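Exotoxin 3 (Staphylococcus aureus, PDB 2R61) is a staphylococcal superantigen-like toxin that binds the sialylated glycan sialyl Lewis X and probably recognises host glycoconjugates carrying it. Local coordinates at residues E12-D17 with K160-D165; N34-R39 with A71-G76; G63-R68 with R190-I195; F93-V98 with L186-M191. All blocks are in the same frame, centred on the assembly; numbering follows the deposited sequence.

Contacts 3 and 4 both join the OB-fold part of the chain to the beta-grasp part, have centres about 9 Å apart and share Arg-190 and Met-191. They meet the same bound glycan: contact 3 through Arg-190 and Asp-193 at the sialic acid, contact 4 through His-189 at the N-acetylglucosamine. Contact 2 lies within the OB-fold part, its centre about 15 Å from that of contact 3; the two touch through Arg-39 and Ile-66, which both border the tartaric acid, a site separate from the glycan. Contact 1, across the chain's centre from contacts 2 and 3, has its centre about 24 Å from that of contact 4 and about 41 Å from that of contact 2.

Contact 1: residues E12-D17 with K160-D165; sequences ENVTKD and KKFPKD. Unlike the reference sequence in segment 160-165: Asp-165 (reference Ala).
Phe-162 is laid against the N-terminal residues of the model, with Glu-12 at its root and Val-14 and Thr-15 at its far end. Its CG stands anti to the carbonyl carbon (chi1 -77°), and this brings the ring against Val-14. At the root, Phe-162 CB lies 3.4 Å from Glu-12 OE1. CG and CD2 face the same oxygen, which stays near the ring plane and accepts the backbone N of Phe-162 at 3.0 Å with an N-H...O angle of 154°. The amide reaches OE1 from the anti side and well out of the carboxylate plane, and the carboxylate is turned 39° against the ring. Further out, CE2 is about equally near Asn-13 O and Val-14 CA. Phe-162 CE1 has Thr-15 OG1 in the ring plane at 3.6 Å, whereas CZ rests on Val-14 CA, also at 3.6 Å. Over one face stands Val-14 CG1, 4.1 Å from the centroid of the Phe-162 ring and almost on its normal, a CH-pi contact. Val-14 CG1 also packs against Lys-160 O at 3.5 Å. Glu-12 lies across Lys-161, whose CB is 3.6 Å from Glu-12 OE1. The other carboxylate oxygen, Glu-12 OE2, forms a salt bridge with Arg-208, whose guanidinium also donates to Phe-162 O, so the C-terminal residue ties together both sides. The arrangement is surface packing that takes no part in the glycan site: the loop between helix 141-156 and strand 167-172 of the beta-grasp part receives the lead-in to helix 16-25, with Phe-162 and Pro-163 on Ile-18 and Val-14 on Phe-19.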
# COMPACT_ATOMS: atom_id res chain seq x y z
N GLU A 12 -17.67 16.49 12.61
CA GLU A 12 -16.47 16.93 13.41
C GLU A 12 -15.52 17.91 12.68
O GLU A 12 -15.50 17.96 11.45
CB GLU A 12 -15.69 15.73 13.95
CG GLU A 12 -16.24 15.19 15.25
CD GLU A 12 -15.42 14.05 15.80
OE1 GLU A 12 -14.25 13.91 15.40
OE2 GLU A 12 -15.96 13.29 16.62
N ASN A 13 -14.72 18.65 13.45
CA ASN A 13 -14.02 19.87 12.99
C ASN A 13 -12.53 19.68 12.76
O ASN A 13 -11.72 20.32 13.44
CB ASN A 13 -14.21 20.94 14.07
CG ASN A 13 -14.73 22.24 13.52
OD1 ASN A 13 -14.06 22.90 12.71
ND2 ASN A 13 -15.93 22.62 13.94
N VAL A 14 -12.16 18.85 11.80
CA VAL A 14 -10.82 18.21 11.76
C VAL A 14 -9.61 19.11 11.33
O VAL A 14 -9.78 19.99 10.49
CB VAL A 14 -10.88 16.84 10.97
CG1 VAL A 14 -12.05 16.00 11.46
CG2 VAL A 14 -11.00 17.04 9.48
N THR A 15 -8.42 18.88 11.90
CA THR A 15 -7.18 19.63 11.53
C THR A 15 -6.53 19.31 10.18
O THR A 15 -6.85 18.31 9.55
CB THR A 15 -6.08 19.58 12.63
OG1 THR A 15 -6.33 18.51 13.54
CG2 THR A 15 -5.98 20.96 13.35
N LYS A 16 -5.60 20.14 9.74
CA LYS A 16 -5.12 20.03 8.37
C LYS A 16 -4.37 18.73 8.07
O LYS A 16 -4.27 18.32 6.91
CB LYS A 16 -4.31 21.25 7.90
CG LYS A 16 -4.52 21.51 6.40
CD LYS A 16 -3.23 21.88 5.68
CE LYS A 16 -3.35 21.69 4.16
NZ LYS A 16 -2.01 21.63 3.48
N ASP A 17 -3.86 18.09 9.11
CA ASP A 17 -3.13 16.82 8.92
C ASP A 17 -4.07 15.67 8.61
O ASP A 17 -3.65 14.69 7.96
CB ASP A 17 -2.28 16.47 10.14
CG ASP A 17 -2.91 16.92 11.38
OD1 ASP A 17 -2.78 18.14 11.67
OD2 ASP A 17 -3.58 16.08 12.04
N LYS A 160 -13.61 12.00 7.81
CA LYS A 160 -14.60 13.07 8.01
C LYS A 160 -14.66 13.47 9.47
O LYS A 160 -14.79 14.66 9.77
CB LYS A 160 -15.97 12.73 7.44
CG LYS A 160 -16.18 13.33 6.04
CD LYS A 160 -16.95 12.36 5.13
CE LYS A 160 -17.22 12.91 3.71
NZ LYS A 160 -18.22 14.04 3.77
N LYS A 161 -14.56 12.49 10.36
CA LYS A 161 -14.36 12.74 11.77
C LYS A 161 -12.91 12.42 12.12
O LYS A 161 -12.21 11.77 11.32
CB LYS A 161 -15.31 11.89 12.64
CG LYS A 161 -16.72 11.60 12.04
CD LYS A 161 -17.62 10.93 13.07
CE LYS A 161 -18.72 11.89 13.51
NZ LYS A 161 -19.63 11.35 14.59
N PHE A 162 -12.46 12.88 13.29
CA PHE A 162 -11.13 12.56 13.82
C PHE A 162 -11.00 11.05 13.93
O PHE A 162 -11.85 10.41 14.57
CB PHE A 162 -10.92 13.17 15.21
CG PHE A 162 -10.64 14.63 15.19
CD1 PHE A 162 -9.40 15.10 14.77
CD2 PHE A 162 -11.61 15.53 15.58
CE1 PHE A 162 -9.11 16.47 14.73
CE2 PHE A 162 -11.35 16.90 15.55
CZ PHE A 162 -10.09 17.37 15.14
N PRO A 163 -9.97 10.46 13.29
CA PRO A 163 -9.77 9.02 13.36
C PRO A 163 -9.40 8.46 14.73
O PRO A 163 -9.66 7.29 14.95
CB PRO A 163 -8.62 8.78 12.39
CG PRO A 163 -7.93 10.11 12.26
CD PRO A 163 -8.98 11.14 12.45
N LYS A 164 -8.81 9.25 15.63
CA LYS A 164 -8.37 8.74 16.96
C LYS A 164 -7.64 7.39 16.85
O LYS A 164 -6.72 7.28 16.04
CB LYS A 164 -9.54 8.70 17.95
CG LYS A 164 -10.14 10.07 18.19
CD LYS A 164 -11.24 10.05 19.21
CE LYS A 164 -11.44 11.45 19.79
NZ LYS A 164 -12.86 11.71 20.16
N ASP A 165 -8.05 6.36 17.62
CA ASP A 165 -7.43 5.01 17.50
C ASP A 165 -7.85 4.16 16.30
O ASP A 165 -7.72 2.94 16.35
CB ASP A 165 -7.64 4.16 18.77
CG ASP A 165 -7.03 4.78 20.02
OD1 ASP A 165 -5.87 5.28 19.96
OD2 ASP A 165 -7.73 4.75 21.09

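Contact 2: residues N34-R39 with A71-G76; sequences NVTGYR and ARKNPG. Unlike the reference sequence in segment 71-76: Ala-71 (reference Lys). With SRT (S,R meso-tartaric acid), chain D.
Arg-72 O is held by two donors: Arg-39 N from the facing strand at 2.9 Å, nearly straight at 171°, and more weakly Asn-74 ND2 from its own segment. The bonds belong to the antiparallel edge of the OB-fold sheet, where the short outermost strand 73-75 runs against strand 35-41. Gly-37 and Asn-74 form a hydrogen-bonded pair, in which Gly-37 N donates to Asn-74 O at 3.2 Å while the return bond from Asn-74 N is weak. Tyr-38 and Lys-73 make the following non-hydrogen-bonded pair. Their side chains lie side by side and point the same way. The lysine leaves with CG anti to the backbone N (chi1 165°) and stays extended, which carries its methylenes along the phenol: Lys-73 CB is 3.9 Å from Tyr-38 CE2, and CE goes on to meet Thr-36 CG2 at 3.8 Å. Toward the other end of the pairing a water takes over from direct bonds. It accepts from Gly-76 N at 2.9 Å, donates to Asn-34 O and is hydrogen-bonded to Thr-36 OG1, bridging the strands where the chain turns its corners. Here Asn-34 and Val-35 both face Leu-77 in a G1 beta bulge. On the face of Gly-37 and Asn-74, the aliphatic chain of Arg-39 crosses the Asn-74 amide obliquely, bends at chi3 and brings its guanidinium to the tartaric acid. There Arg-39 NH1 donates to both oxygens of one carboxylate, O1 at 2.8 Å and O11 at 3.1 Å, with O1 near the guanidinium plane.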
# COMPACT_ATOMS: atom_id res chain seq x y z
N ASN A 34 5.07 -6.47 -14.27
CA ASN A 34 6.12 -7.09 -15.09
C ASN A 34 6.98 -6.07 -15.84
O ASN A 34 7.30 -6.24 -17.02
CB ASN A 34 5.50 -8.13 -16.05
CG ASN A 34 6.54 -8.82 -16.93
OD1 ASN A 34 7.66 -9.06 -16.49
ND2 ASN A 34 6.17 -9.14 -18.18
N VAL A 35 7.35 -4.99 -15.15
CA VAL A 35 8.22 -3.95 -15.70
C VAL A 35 9.69 -4.21 -15.34
O VAL A 35 9.98 -4.83 -14.33
CB VAL A 35 7.84 -2.54 -15.16
CG1 VAL A 35 6.50 -2.10 -15.68
CG2 VAL A 35 7.84 -2.51 -13.61
N THR A 36 10.58 -3.70 -16.18
CA THR A 36 12.02 -3.77 -15.96
C THR A 36 12.48 -2.47 -15.35
O THR A 36 12.33 -1.42 -16.00
CB THR A 36 12.77 -3.94 -17.31
OG1 THR A 36 12.39 -5.18 -17.90
CG2 THR A 36 14.27 -3.98 -17.13
N GLY A 37 13.09 -2.52 -14.16
CA GLY A 37 13.67 -1.33 -13.54
C GLY A 37 15.18 -1.36 -13.44
O GLY A 37 15.77 -2.43 -13.33
N TYR A 38 15.81 -0.19 -13.44
CA TYR A 38 17.28 -0.06 -13.43
C TYR A 38 17.73 0.62 -12.16
O TYR A 38 17.19 1.65 -11.78
CB TYR A 38 17.76 0.75 -14.66
CG TYR A 38 17.44 0.04 -15.95
CD1 TYR A 38 16.15 0.06 -16.45
CD2 TYR A 38 18.41 -0.72 -16.64
CE1 TYR A 38 15.81 -0.63 -17.60
CE2 TYR A 38 18.09 -1.41 -17.80
CZ TYR A 38 16.78 -1.36 -18.27
OH TYR A 38 16.35 -2.01 -19.41
N ARG A 39 18.72 0.04 -11.49
CA ARG A 39 19.30 0.65 -10.29
C ARG A 39 20.18 1.90 -10.58
O ARG A 39 20.94 1.99 -11.58
CB ARG A 39 19.97 -0.40 -9.39
CG ARG A 39 18.94 -1.48 -9.02
CD ARG A 39 19.17 -2.16 -7.70
NE ARG A 39 19.96 -1.37 -6.77
CZ ARG A 39 20.94 -1.89 -6.04
NH1 ARG A 39 21.23 -3.18 -6.18
NH2 ARG A 39 21.64 -1.15 -5.19
N ALA A 71 22.66 -6.15 -9.10
CA ALA A 71 23.65 -5.09 -9.35
C ALA A 71 23.04 -3.86 -10.09
O ALA A 71 23.23 -2.71 -9.64
CB ALA A 71 24.85 -5.65 -10.11
N ARG A 72 22.27 -4.11 -11.18
CA ARG A 72 21.77 -3.03 -12.06
C ARG A 72 20.42 -3.23 -12.79
O ARG A 72 19.47 -2.54 -12.47
CB ARG A 72 22.85 -2.54 -13.03
CG ARG A 72 22.80 -1.04 -13.26
CD ARG A 72 24.17 -0.54 -13.71
NE ARG A 72 24.03 0.57 -14.65
CZ ARG A 72 24.96 0.98 -15.52
NH1 ARG A 72 26.15 0.37 -15.59
NH2 ARG A 72 24.71 1.99 -16.34
N LYS A 73 20.32 -4.13 -13.77
CA LYS A 73 19.03 -4.35 -14.47
C LYS A 73 18.20 -5.45 -13.85
O LYS A 73 18.73 -6.51 -13.51
CB LYS A 73 19.22 -4.63 -15.96
CG LYS A 73 17.99 -5.20 -16.63
CD LYS A 73 18.24 -5.37 -18.11
CE LYS A 73 17.06 -6.06 -18.75
NZ LYS A 73 17.38 -6.32 -20.18
N ASN A 74 16.90 -5.20 -13.76
CA ASN A 74 15.97 -5.95 -12.92
C ASN A 74 14.60 -6.23 -13.57
O ASN A 74 13.61 -5.53 -13.25
CB ASN A 74 15.72 -5.14 -11.64
CG ASN A 74 16.74 -5.42 -10.55
OD1 ASN A 74 16.43 -6.16 -9.61
ND2 ASN A 74 17.92 -4.82 -10.64
N PRO A 75 14.50 -7.27 -14.44
CA PRO A 75 13.20 -7.49 -15.10
C PRO A 75 12.14 -8.03 -14.16
O PRO A 75 12.44 -8.37 -13.01
CB PRO A 75 13.51 -8.54 -16.19
CG PRO A 75 14.80 -9.17 -15.80
CD PRO A 75 15.52 -8.26 -14.83
N GLY A 76 10.90 -8.08 -14.64
CA GLY A 76 9.85 -8.86 -14.01
C GLY A 76 9.39 -8.33 -12.69
O GLY A 76 8.99 -9.12 -11.80
O1 SRT D . 22.42 -5.46 -4.96
O11 SRT D . 23.90 -3.86 -4.66
C1 SRT D . 23.53 -5.06 -4.54
C2 SRT D . 24.45 -6.03 -3.84
O2 SRT D . 24.64 -5.60 -2.49
C3 SRT D . 23.91 -7.47 -3.73
O3 SRT D . 23.01 -7.81 -4.82
C4 SRT D . 25.06 -8.46 -3.60
O4 SRT D . 26.23 -8.04 -3.38
O41 SRT D . 24.80 -9.69 -3.69
O HOH W 1 10.22 -7.16 -17.30

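Contact 3: residues G63-R68 with R190-I195; sequences GKDIER and RMSDVI. With SIA (N-acetyl-alpha-neuraminic acid), chain B; SRT (S,R meso-tartaric acid), chain D; GAL (beta-D-galactopyranose), chain C.
A type I turn from Arg-190 to Asp-193 carries Ser-192 up to the short helix 63-66, with the CA atoms of Ser-192 and Asp-65 6.7 Å apart. Ser-192 is gripped at both its hydroxyl and its carbonyl. Ser-192 OG donates to Asp-65 OD2 at 2.7 Å from the syn side of the carboxylate; OD2 also accepts from Phe-62 N. Ser-192 O accepts from Arg-68 NH2 at 2.7 Å, a bond that lies in the carbonyl plane and almost in the guanidinium plane. The same NH2 makes a weaker salt bridge with Asp-65 OD1, so Asp-65 braces the arginine that in turn holds the turn. Val-194 CG2 packs over one face of this guanidinium, 3.5 Å from Arg-68 NH2, the two side chains sliding past each other in opposite directions. At the glycan side Lys-64, bent at its last torsion, makes a long salt bridge, NZ to Asp-193 OD1 at 3.5 Å, its methylene CE lying closer to OD1. Asp-193 OD2 accepts from sialic acid O9 at 2.6 Å. Lys-64 thus stands in the second shell of the sialic acid and may help hold the carboxylate. O9 is also met by Arg-190 NE at 2.9 Å, and Arg-190 NH2 reaches O8, while NH1 is tied to Thr-179 O. Arg-190 and Asp-193 grip the glycerol chain of the sialic acid, in a site of the beta-grasp part backed by Lys-64 and the short OB-fold helix.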
# COMPACT_ATOMS: atom_id res chain seq x y z
N GLY A 63 16.95 -0.09 2.05
CA GLY A 63 17.95 -1.10 2.31
C GLY A 63 17.45 -2.51 2.03
O GLY A 63 18.14 -3.28 1.35
N LYS A 64 16.26 -2.83 2.54
CA LYS A 64 15.67 -4.16 2.40
C LYS A 64 15.33 -4.49 0.95
O LYS A 64 15.15 -5.67 0.60
CB LYS A 64 14.45 -4.34 3.29
CG LYS A 64 13.63 -3.10 3.57
CD LYS A 64 12.35 -3.48 4.30
CE LYS A 64 11.73 -2.33 5.08
NZ LYS A 64 12.13 -2.28 6.52
N ASP A 65 15.21 -3.46 0.12
CA ASP A 65 14.92 -3.67 -1.29
C ASP A 65 16.20 -4.13 -1.99
O ASP A 65 16.20 -5.11 -2.75
CB ASP A 65 14.43 -2.39 -1.94
CG ASP A 65 12.99 -2.09 -1.62
OD1 ASP A 65 12.18 -3.01 -1.71
OD2 ASP A 65 12.65 -0.94 -1.27
N ILE A 66 17.29 -3.41 -1.74
CA ILE A 66 18.58 -3.79 -2.24
C ILE A 66 18.88 -5.27 -2.00
O ILE A 66 19.33 -5.95 -2.90
CB ILE A 66 19.65 -2.91 -1.68
CG1 ILE A 66 19.36 -1.45 -2.06
CG2 ILE A 66 21.01 -3.35 -2.21
CD1 ILE A 66 20.45 -0.44 -1.64
N GLU A 67 18.60 -5.78 -0.80
CA GLU A 67 18.96 -7.16 -0.49
C GLU A 67 18.28 -8.18 -1.41
O GLU A 67 18.63 -9.35 -1.39
CB GLU A 67 18.73 -7.48 0.99
CG GLU A 67 19.47 -6.57 1.98
CD GLU A 67 20.98 -6.90 2.20
OE1 GLU A 67 21.74 -7.13 1.21
OE2 GLU A 67 21.43 -6.91 3.39
N ARG A 68 17.31 -7.74 -2.21
CA ARG A 68 16.54 -8.62 -3.13
C ARG A 68 16.62 -8.23 -4.60
O ARG A 68 16.01 -8.89 -5.45
CB ARG A 68 15.06 -8.77 -2.74
CG ARG A 68 14.56 -7.92 -1.61
CD ARG A 68 13.14 -8.31 -1.33
NE ARG A 68 12.33 -7.10 -1.21
CZ ARG A 68 11.71 -6.67 -0.10
NH1 ARG A 68 11.76 -7.38 1.03
NH2 ARG A 68 11.03 -5.53 -0.13
N ARG A 190 8.15 1.16 5.95
CA ARG A 190 7.21 0.02 5.91
C ARG A 190 6.64 -0.22 4.47
O ARG A 190 5.98 -1.25 4.20
CB ARG A 190 6.05 0.20 6.91
CG ARG A 190 6.44 0.12 8.40
CD ARG A 190 5.22 0.29 9.40
NE ARG A 190 4.46 -0.95 9.49
CZ ARG A 190 3.15 -1.07 9.74
NH1 ARG A 190 2.36 -0.02 10.00
NH2 ARG A 190 2.60 -2.28 9.76
N MET A 191 6.89 0.73 3.56
CA MET A 191 6.30 0.64 2.21
C MET A 191 7.02 -0.42 1.32
O MET A 191 6.52 -0.79 0.23
CB MET A 191 6.29 2.02 1.56
CG MET A 191 5.23 2.90 2.10
SD MET A 191 5.36 4.60 1.50
CE MET A 191 3.95 5.33 2.34
N SER A 192 8.18 -0.88 1.81
CA SER A 192 8.96 -1.94 1.22
C SER A 192 8.76 -3.30 1.92
O SER A 192 9.38 -4.27 1.52
CB SER A 192 10.42 -1.55 1.21
OG SER A 192 10.59 -0.44 0.34
N ASP A 193 7.92 -3.38 2.95
CA ASP A 193 7.66 -4.68 3.60
C ASP A 193 6.72 -5.47 2.73
O ASP A 193 5.71 -4.95 2.29
CB ASP A 193 7.10 -4.52 5.00
CG ASP A 193 8.10 -3.96 5.97
OD1 ASP A 193 9.32 -4.19 5.85
OD2 ASP A 193 7.66 -3.26 6.91
N VAL A 194 7.05 -6.72 2.45
CA VAL A 194 6.32 -7.54 1.48
C VAL A 194 5.78 -8.75 2.23
O VAL A 194 6.54 -9.37 2.98
CB VAL A 194 7.28 -8.00 0.35
CG1 VAL A 194 6.67 -9.11 -0.47
CG2 VAL A 194 7.77 -6.80 -0.52
N ILE A 195 4.50 -9.09 2.05
CA ILE A 195 3.92 -10.29 2.67
C ILE A 195 3.39 -11.21 1.58
O ILE A 195 3.27 -10.80 0.42
CB ILE A 195 2.82 -9.94 3.70
CG1 ILE A 195 1.58 -9.34 3.03
CG2 ILE A 195 3.39 -8.97 4.69
CD1 ILE A 195 0.50 -8.79 3.97
C1 SIA B . 2.13 -4.58 13.66
C2 SIA B . 3.51 -4.91 14.25
C3 SIA B . 3.51 -6.13 15.18
C4 SIA B . 3.52 -7.43 14.40
C5 SIA B . 4.58 -7.48 13.29
C6 SIA B . 4.40 -6.26 12.41
C7 SIA B . 5.40 -6.18 11.25
C8 SIA B . 5.17 -4.85 10.54
C9 SIA B . 5.96 -4.73 9.23
C10 SIA B . 4.89 -9.73 12.21
C11 SIA B . 6.27 -9.77 12.74
N5 SIA B . 4.16 -8.63 12.49
O1A SIA B . 2.02 -4.18 12.47
O1B SIA B . 1.11 -4.63 14.40
O4 SIA B . 3.77 -8.54 15.27
O6 SIA B . 4.50 -5.08 13.21
O7 SIA B . 6.78 -6.34 11.62
O8 SIA B . 3.75 -4.73 10.34
O9 SIA B . 5.75 -3.39 8.72
O10 SIA B . 4.44 -10.66 11.53
O1 SRT D . 22.42 -5.46 -4.96
O11 SRT D . 23.90 -3.86 -4.66
C1 SRT D . 23.53 -5.06 -4.54
C2 SRT D . 24.45 -6.03 -3.84
O2 SRT D . 24.64 -5.60 -2.49
C3 SRT D . 23.91 -7.47 -3.73
O3 SRT D . 23.01 -7.81 -4.82
C4 SRT D . 25.06 -8.46 -3.60
O4 SRT D . 26.23 -8.04 -3.38
O41 SRT D . 24.80 -9.69 -3.69
C1 GAL C . 5.34 -0.43 14.75
C2 GAL C . 5.19 -1.86 15.23
C3 GAL C . 4.04 -2.54 14.52
C4 GAL C . 2.77 -1.70 14.55
C5 GAL C . 3.10 -0.36 13.88
C6 GAL C . 1.91 0.58 13.80
O2 GAL C . 6.39 -2.53 14.93
O3 GAL C . 3.83 -3.83 15.05
O4 GAL C . 2.25 -1.52 15.87
O5 GAL C . 4.08 0.26 14.66
O6 GAL C . 2.44 1.85 13.51

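Contact 4: residues F93-V98 with L186-M191; sequences FSYGGV and LQPHRM. Unlike the reference sequence in segment 93-98: Phe-93 (reference Tyr). Unlike the reference sequence in segment 186-191: Pro-188 (reference Thr), His-189 (reference Asn). With NAG (2-acetamido-2-deoxy-beta-D-glucopyranose), chain E; SIA (N-acetyl-alpha-neuraminic acid), chain B; GAL (beta-D-galactopyranose), chain C.
With CG anti to the carbonyl carbon (chi1 -75°) and the chain extended beyond it, Met-191 is laid along strand 93-100 at Tyr-95. Tyr-95 has a similar first torsion (chi1 -61°), which turns its ring toward Pro-188. The sulfur Met-191 SD comes 3.8 Å from Tyr-95 CB, and Met-191 CB lies 3.6 Å from Tyr-95 O, so the thioether chain follows the tyrosine backbone and leaves the ring to the proline. That second meeting is looser, an oblique approach of Pro-188 CG to Tyr-95 CD2 at 4.3 Å. The carbonyl of Tyr-95 has a polar partner besides, the amine of Lys-142 on helix 141-156. One hydrogen bond joins the two backbones, Gly-97 N to Met-191 O at 2.9 Å and 151°, the donor lying well above the carbonyl plane of Met-191. Through it the OB-fold sheet, whose strand 93-100 is interrupted here by the two glycines, is fastened to the turns that precede strand 194-196 of the beta-grasp part. Both glycines have positive phi. Within those turns Arg-190 N bonds to Gln-187 O and Met-191 N to Pro-188 O. In this winding Met-191 faces the strand and His-189 the glycan. His-189 NE2 forms a hydrogen bond with O6 of the N-acetylglucosamine at 2.8 Å, the oxygen lying in the ring plane.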
# COMPACT_ATOMS: atom_id res chain seq x y z
N PHE A 93 8.69 11.71 -6.79
CA PHE A 93 9.13 10.35 -6.41
C PHE A 93 7.99 9.57 -5.82
O PHE A 93 7.06 10.15 -5.29
CB PHE A 93 10.22 10.39 -5.31
CG PHE A 93 11.46 11.13 -5.71
CD1 PHE A 93 12.43 10.52 -6.53
CD2 PHE A 93 11.68 12.46 -5.27
CE1 PHE A 93 13.60 11.24 -6.93
CE2 PHE A 93 12.84 13.19 -5.65
CZ PHE A 93 13.81 12.57 -6.49
N SER A 94 8.11 8.24 -5.85
CA SER A 94 7.25 7.35 -5.05
C SER A 94 8.12 6.44 -4.16
O SER A 94 9.15 5.97 -4.61
CB SER A 94 6.33 6.52 -5.96
OG SER A 94 5.49 5.64 -5.23
N TYR A 95 7.71 6.22 -2.91
CA TYR A 95 8.50 5.44 -1.95
C TYR A 95 8.14 3.96 -1.95
O TYR A 95 7.02 3.58 -1.62
CB TYR A 95 8.33 5.96 -0.51
CG TYR A 95 8.75 7.40 -0.23
CD1 TYR A 95 9.80 7.99 -0.95
CD2 TYR A 95 8.11 8.16 0.77
CE1 TYR A 95 10.20 9.32 -0.70
CE2 TYR A 95 8.48 9.48 1.05
CZ TYR A 95 9.54 10.06 0.32
OH TYR A 95 9.97 11.37 0.54
N GLY A 96 9.09 3.11 -2.30
CA GLY A 96 8.92 1.67 -2.17
C GLY A 96 7.90 1.00 -3.07
O GLY A 96 7.86 1.21 -4.26
N GLY A 97 7.09 0.14 -2.48
CA GLY A 97 6.06 -0.61 -3.22
C GLY A 97 6.51 -1.62 -4.27
O GLY A 97 5.64 -2.10 -5.02
N VAL A 98 7.81 -1.97 -4.31
CA VAL A 98 8.35 -3.02 -5.24
C VAL A 98 8.14 -4.49 -4.81
O VAL A 98 8.38 -4.82 -3.66
CB VAL A 98 9.86 -2.92 -5.51
CG1 VAL A 98 10.22 -3.96 -6.50
CG2 VAL A 98 10.26 -1.56 -6.06
N LEU A 186 1.39 6.01 6.69
CA LEU A 186 2.27 4.85 6.82
C LEU A 186 3.73 5.29 6.70
O LEU A 186 4.12 5.92 5.74
CB LEU A 186 1.94 3.83 5.74
CG LEU A 186 2.65 2.49 5.79
CD1 LEU A 186 2.15 1.67 6.95
CD2 LEU A 186 2.53 1.72 4.49
N GLN A 187 4.54 4.95 7.68
CA GLN A 187 5.91 5.40 7.70
C GLN A 187 6.62 4.84 6.44
O GLN A 187 6.41 3.69 6.09
CB GLN A 187 6.58 4.97 9.02
CG GLN A 187 6.14 5.77 10.26
CD GLN A 187 7.18 5.72 11.42
OE1 GLN A 187 6.95 6.26 12.50
NE2 GLN A 187 8.35 5.08 11.17
N PRO A 188 7.37 5.68 5.72
CA PRO A 188 8.15 5.25 4.56
C PRO A 188 8.79 3.84 4.61
O PRO A 188 8.52 3.02 3.73
CB PRO A 188 9.23 6.32 4.47
CG PRO A 188 8.54 7.56 4.96
CD PRO A 188 7.44 7.14 5.91
N HIS A 189 9.60 3.56 5.63
CA HIS A 189 10.35 2.30 5.73
C HIS A 189 9.47 1.02 5.72
O HIS A 189 10.02 -0.09 5.55
CB HIS A 189 11.26 2.31 6.96
CG HIS A 189 10.53 2.13 8.26
ND1 HIS A 189 10.18 3.18 9.08
CD2 HIS A 189 10.06 1.01 8.87
CE1 HIS A 189 9.52 2.72 10.13
NE2 HIS A 189 9.44 1.41 10.03
N ARG A 190 8.15 1.16 5.95
CA ARG A 190 7.21 0.02 5.91
C ARG A 190 6.64 -0.22 4.47
O ARG A 190 5.98 -1.25 4.20
CB ARG A 190 6.05 0.20 6.91
CG ARG A 190 6.44 0.12 8.40
CD ARG A 190 5.22 0.29 9.40
NE ARG A 190 4.46 -0.95 9.49
CZ ARG A 190 3.15 -1.07 9.74
NH1 ARG A 190 2.36 -0.02 10.00
NH2 ARG A 190 2.60 -2.28 9.76
N MET A 191 6.89 0.73 3.56
CA MET A 191 6.30 0.64 2.21
C MET A 191 7.02 -0.42 1.32
O MET A 191 6.52 -0.79 0.23
CB MET A 191 6.29 2.02 1.56
CG MET A 191 5.23 2.90 2.10
SD MET A 191 5.36 4.60 1.50
CE MET A 191 3.95 5.33 2.34
C1 NAG E . 9.11 3.14 14.44
C2 NAG E . 7.79 3.54 15.10
C3 NAG E . 7.03 2.35 15.68
C4 NAG E . 6.96 1.19 14.70
C5 NAG E . 8.36 0.87 14.12
C6 NAG E . 8.32 -0.31 13.14
C7 NAG E . 7.54 5.71 16.04
C8 NAG E . 7.94 6.76 17.06
N2 NAG E . 8.13 4.52 16.13
O1 NAG E . 9.54 4.32 13.76
O3 NAG E . 5.73 2.70 16.12
O4 NAG E . 6.41 0.06 15.39
O5 NAG E . 8.96 2.03 13.55
O6 NAG E . 7.86 0.16 11.91
O7 NAG E . 6.69 5.91 15.15
C1 SIA B . 2.13 -4.58 13.66
C2 SIA B . 3.51 -4.91 14.25
C3 SIA B . 3.51 -6.13 15.18
C4 SIA B . 3.52 -7.43 14.40
C5 SIA B . 4.58 -7.48 13.29
C6 SIA B . 4.40 -6.26 12.41
C7 SIA B . 5.40 -6.18 11.25
C8 SIA B . 5.17 -4.85 10.54
C9 SIA B . 5.96 -4.73 9.23
C10 SIA B . 4.89 -9.73 12.21
C11 SIA B . 6.27 -9.77 12.74
N5 SIA B . 4.16 -8.63 12.49
O1A SIA B . 2.02 -4.18 12.47
O1B SIA B . 1.11 -4.63 14.40
O4 SIA B . 3.77 -8.54 15.27
O6 SIA B . 4.50 -5.08 13.21
O7 SIA B . 6.78 -6.34 11.62
O8 SIA B . 3.75 -4.73 10.34
O9 SIA B . 5.75 -3.39 8.72
O10 SIA B . 4.44 -10.66 11.53
C1 GAL C . 5.34 -0.43 14.75
C2 GAL C . 5.19 -1.86 15.23
C3 GAL C . 4.04 -2.54 14.52
C4 GAL C . 2.77 -1.70 14.55
C5 GAL C . 3.10 -0.36 13.88
C6 GAL C . 1.91 0.58 13.80
O2 GAL C . 6.39 -2.53 14.93
O3 GAL C . 3.83 -3.83 15.05
O4 GAL C . 2.25 -1.52 15.87
O5 GAL C . 4.08 0.26 14.66
O6 GAL C . 2.44 1.85 13.51